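Local structure of amino Transferase (Eubacterium rectale, 3ELE) at residues A[152-156]-A[157-161]; A[377-380]-A[381-385]. The protein probably transfers amino groups between amino acids and keto acids with the help of pyridoxal-5'-phosphate. All blocks are in the same frame, centred on the assembly; numbering follows the deposited sequence.

Followed from the N terminus, the chain meets two local contacts in series, each formed by adjoining residues, so neither closes a long loop and the two neither nest nor cross. Interaction 1 (152-161) turns the chain between strand 147-151, at one edge of the seven-stranded sheet, and helix 162-167. Interaction 2 (377-385) starts the last helix, 379-396, shortly after strand 370-374. Their nearest atoms are about 19 Å apart and do not touch. Interaction 1 sends an aromatic ring to the four-stranded sheet that includes strand 370-374, whereas interaction 2 packs against helix 306-323 and strand 38-39. Both show an aspartate whose side chain accepts backbone N-H: several in a turn in interaction 1, one at a helix start in interaction 2.

Interaction 1 of 2, residues A[152-156]-A[157-161]; sequences PADTE and HFQID
Asp154 turns its carboxylate inward to the backbone of residues 157-159, with CG anti to its own backbone N (chi1 163°). Its two oxygens divide the work. OD1 receives His157 N at 3.2 Å in an almost straight bond, the donor lying well above the carboxylate plane, and also takes a weak bond from Glu156 N. OD2 is met on its anti side by Gln159 N at 2.9 Å, tilted somewhat out of the carboxylate plane. Meanwhile Asp154 O accepts from Phe158 N at 2.8 Å, so one residue grips the turn through both side chain and main chain. This is an Asx motif, set here between edge strand 147-151 and helix 162-167 of what looks like the large domain of a fold-type I enzyme. An asparagine here would probably still reach one N-H but, with its amide NH2 in place of an oxygen, leave either His157 N or Gln159 N without its acceptor. Phe158, in a left-handed backbone conformation, swings its ring back beneath the turn. Asp154 O sits 3.4 Å above one face, towards the rim, and Thr155 CA makes a CH-pi contact 4.1 Å from the centroid. The same ring meets Trp370 edge-to-face, and Phe328 and Phe337 come up to it as well. Further along, one water links Pro152 O to Asp161 N, and the Asp161 carboxylate, at the N-cap, accepts from Ala164 N.

Interaction 2 of 2, residues A[377-380]-A[381-385]; sequences VDRE and MIKHS
Val377 and Ile382 meet in an apolar contact: CG2 of Val377 lies 3.6 Å from CG1 of Ile382, the two side chains crossing at about a right angle. Ile382 places CG1 anti to its carbonyl carbon (chi1 -61°), which carries that branch back towards Val377, the residue before the N-cap. Met381, a selenomethionine, also folds its CE methyl against Val377, but it was modelled in two conformers and this touch is less certain.

The hydrogen bonds belong to a helix start. Asp378 OD1 offers its anti lone pair to Glu380 N at 3.1 Å, satisfying an amide that has no preceding helical turn to bond to. Asp378 O then takes weak bonds from Met381 N and Ile382 N, and a more regular bond joins His384 N to Glu380 O at 3.0 Å. At the next residue, Ser385 OG donates to Ile382 O at 2.6 Å.

Charged groups gather on another side. Lys383 CE rests over one face of the Arg379 guanidinium, 3.0 Å above its plane and towards the rim, which brings NZ to 3.1 Å from Arg379 NH1. These like charges are probably eased by Glu380, whose OE2 forms a long, weak salt bridge with Arg379 NH1 and whose OE1 lies near Lys383 NZ, though beyond salt-bridge range. Arg379 and Lys383 also lean on Leu315 of helix 306-323, while Met381 and Ser385 touch Tyr38.

The contact between Val377, just before the N-cap, and Ile382, the fourth residue of the helix, is a hydrophobic staple; it accompanies the Asp378 N-cap at the start of helix 379-396.

Interaction 1 of 2, residues A[152-156]-A[157-161]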
# COMPACT_ATOMS: atom_id res chain seq x y z
N PRO A 152 -29.57 8.99 -4.95
CA PRO A 152 -29.67 10.37 -5.49
C PRO A 152 -29.55 11.45 -4.41
O PRO A 152 -30.01 11.27 -3.28
CB PRO A 152 -31.06 10.40 -6.13
CG PRO A 152 -31.35 9.01 -6.46
CD PRO A 152 -30.72 8.17 -5.39
N ALA A 153 -28.94 12.57 -4.79
CA ALA A 153 -28.64 13.64 -3.85
C ALA A 153 -29.86 14.34 -3.24
O ALA A 153 -30.92 14.45 -3.87
CB ALA A 153 -27.71 14.70 -4.50
N ASP A 154 -29.69 14.73 -1.97
CA ASP A 154 -30.60 15.63 -1.28
C ASP A 154 -30.00 16.98 -1.66
O ASP A 154 -29.08 17.46 -1.00
CB ASP A 154 -30.54 15.41 0.24
CG ASP A 154 -31.13 16.56 1.03
OD1 ASP A 154 -31.99 17.29 0.50
OD2 ASP A 154 -30.70 16.75 2.20
N THR A 155 -30.50 17.58 -2.72
CA THR A 155 -30.01 18.90 -3.16
C THR A 155 -30.58 20.07 -2.33
O THR A 155 -30.13 21.20 -2.50
CB THR A 155 -30.25 19.12 -4.67
OG1 THR A 155 -31.61 18.82 -4.97
CG2 THR A 155 -29.32 18.19 -5.51
N GLU A 156 -31.55 19.80 -1.44
CA GLU A 156 -32.14 20.83 -0.57
C GLU A 156 -31.15 21.15 0.56
O GLU A 156 -30.73 22.29 0.68
CB GLU A 156 -33.52 20.39 -0.03
CG GLU A 156 -34.57 20.15 -1.15
CD GLU A 156 -35.94 19.62 -0.66
OE1 GLU A 156 -36.02 18.91 0.38
OE2 GLU A 156 -36.94 19.87 -1.36
N HIS A 157 -30.74 20.14 1.32
CA HIS A 157 -29.81 20.30 2.48
C HIS A 157 -28.48 19.51 2.43
O HIS A 157 -27.63 19.73 3.30
CB HIS A 157 -30.55 19.92 3.77
CG HIS A 157 -31.76 20.74 4.04
ND1 HIS A 157 -31.69 22.03 4.54
CD2 HIS A 157 -33.08 20.47 3.87
CE1 HIS A 157 -32.92 22.51 4.67
NE2 HIS A 157 -33.78 21.59 4.27
N PHE A 158 -28.28 18.64 1.43
CA PHE A 158 -27.09 17.77 1.31
C PHE A 158 -26.84 16.87 2.53
O PHE A 158 -25.70 16.70 3.00
CB PHE A 158 -25.86 18.55 0.84
CG PHE A 158 -26.00 19.06 -0.56
CD1 PHE A 158 -25.83 18.19 -1.65
CD2 PHE A 158 -26.37 20.39 -0.80
CE1 PHE A 158 -25.99 18.66 -2.97
CE2 PHE A 158 -26.53 20.86 -2.12
CZ PHE A 158 -26.34 19.99 -3.20
N GLN A 159 -27.96 16.30 3.02
CA GLN A 159 -27.97 15.31 4.08
C GLN A 159 -28.29 14.00 3.34
O GLN A 159 -27.66 13.73 2.30
CB GLN A 159 -28.97 15.70 5.19
CG GLN A 159 -28.63 17.01 5.92
CD GLN A 159 -27.43 16.89 6.88
OE1 GLN A 159 -27.37 15.98 7.74
NE2 GLN A 159 -26.51 17.86 6.79
N ILE A 160 -29.23 13.19 3.81
CA ILE A 160 -29.56 11.92 3.17
C ILE A 160 -31.05 11.89 2.87
O ILE A 160 -31.85 12.26 3.71
CB ILE A 160 -29.19 10.72 4.08
CG1 ILE A 160 -27.67 10.74 4.38
CG2 ILE A 160 -29.62 9.39 3.43
CD1 ILE A 160 -27.15 9.57 5.23
N ASP A 161 -31.39 11.47 1.65
CA ASP A 161 -32.78 11.21 1.27
C ASP A 161 -33.02 9.79 1.77
O ASP A 161 -32.70 8.81 1.08
CB ASP A 161 -32.95 11.33 -0.25
CG ASP A 161 -34.35 11.00 -0.74
OD1 ASP A 161 -35.15 10.31 -0.05
OD2 ASP A 161 -34.63 11.40 -1.88
O HOH W 1 -29.17 11.41 -0.47
O HOH W 2 -27.51 13.53 -0.44

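Interaction 2 of 2, residues A[377-380]-A[381-385]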
# COMPACT_ATOMS: atom_id res chain seq x y z
N VAL A 377 -6.70 26.63 -2.21
CA VAL A 377 -6.05 27.45 -3.23
C VAL A 377 -5.56 28.71 -2.55
O VAL A 377 -5.84 28.93 -1.37
CB VAL A 377 -7.07 27.85 -4.35
CG1 VAL A 377 -7.69 26.60 -5.03
CG2 VAL A 377 -8.19 28.78 -3.79
N ASP A 378 -4.86 29.54 -3.32
CA ASP A 378 -4.31 30.78 -2.81
C ASP A 378 -5.44 31.80 -2.62
O ASP A 378 -6.23 32.03 -3.54
CB ASP A 378 -3.26 31.31 -3.78
CG ASP A 378 -2.32 32.32 -3.14
OD1 ASP A 378 -2.78 33.36 -2.61
OD2 ASP A 378 -1.10 32.06 -3.20
N ARG A 379 -5.48 32.41 -1.44
CA ARG A 379 -6.48 33.42 -1.08
C ARG A 379 -6.57 34.56 -2.10
O ARG A 379 -7.67 34.96 -2.48
CB ARG A 379 -6.20 33.97 0.33
CG ARG A 379 -7.21 35.00 0.84
CD ARG A 379 -7.03 35.37 2.32
NE ARG A 379 -8.04 36.36 2.71
CZ ARG A 379 -7.93 37.69 2.57
NH1 ARG A 379 -6.83 38.27 2.07
NH2 ARG A 379 -8.96 38.46 2.95
N GLU A 380 -5.42 35.07 -2.55
CA GLU A 380 -5.39 36.18 -3.52
C GLU A 380 -5.95 35.79 -4.89
O GLU A 380 -6.53 36.64 -5.57
CB GLU A 380 -3.98 36.80 -3.64
CG GLU A 380 -3.28 37.15 -2.30
CD GLU A 380 -4.18 37.85 -1.28
OE1 GLU A 380 -4.58 39.01 -1.52
OE2 GLU A 380 -4.45 37.25 -0.22
N MSE A 381 -5.78 34.52 -5.28
CA MSE A 381 -6.33 34.01 -6.54
C MSE A 381 -7.87 34.07 -6.48
O MSE A 381 -8.50 34.41 -7.48
CB MSE A 381 -5.80 32.59 -6.86
CG MSE A 381 -6.30 31.99 -8.16
SE MSE A 381 -8.12 31.26 -8.00
CE MSE A 381 -7.77 29.43 -7.42
N ILE A 382 -8.46 33.73 -5.33
CA ILE A 382 -9.93 33.79 -5.14
C ILE A 382 -10.44 35.23 -5.40
O ILE A 382 -11.42 35.41 -6.11
CB ILE A 382 -10.41 33.32 -3.73
CG1 ILE A 382 -10.03 31.87 -3.47
CG2 ILE A 382 -11.94 33.46 -3.61
CD1 ILE A 382 -10.51 31.34 -2.11
N LYS A 383 -9.74 36.23 -4.86
CA LYS A 383 -10.11 37.65 -5.07
C LYS A 383 -9.93 38.09 -6.53
O LYS A 383 -10.80 38.76 -7.09
CB LYS A 383 -9.30 38.59 -4.18
CG LYS A 383 -9.44 38.34 -2.69
CD LYS A 383 -8.74 39.42 -1.92
CE LYS A 383 -8.82 39.21 -0.44
NZ LYS A 383 -8.22 40.38 0.26
N HIS A 384 -8.81 37.67 -7.14
CA HIS A 384 -8.52 38.03 -8.55
C HIS A 384 -9.45 37.30 -9.53
O HIS A 384 -9.65 37.75 -10.65
CB HIS A 384 -7.04 37.79 -8.94
CG HIS A 384 -6.05 38.45 -8.04
ND1 HIS A 384 -4.92 37.81 -7.58
CD2 HIS A 384 -6.07 39.66 -7.43
CE1 HIS A 384 -4.26 38.62 -6.77
NE2 HIS A 384 -4.93 39.74 -6.66
N SER A 385 -10.06 36.19 -9.10
CA SER A 385 -11.01 35.44 -9.94
C SER A 385 -12.39 36.08 -10.10
O SER A 385 -13.10 35.72 -11.05
CB SER A 385 -11.22 34.03 -9.38
OG SER A 385 -12.01 34.04 -8.20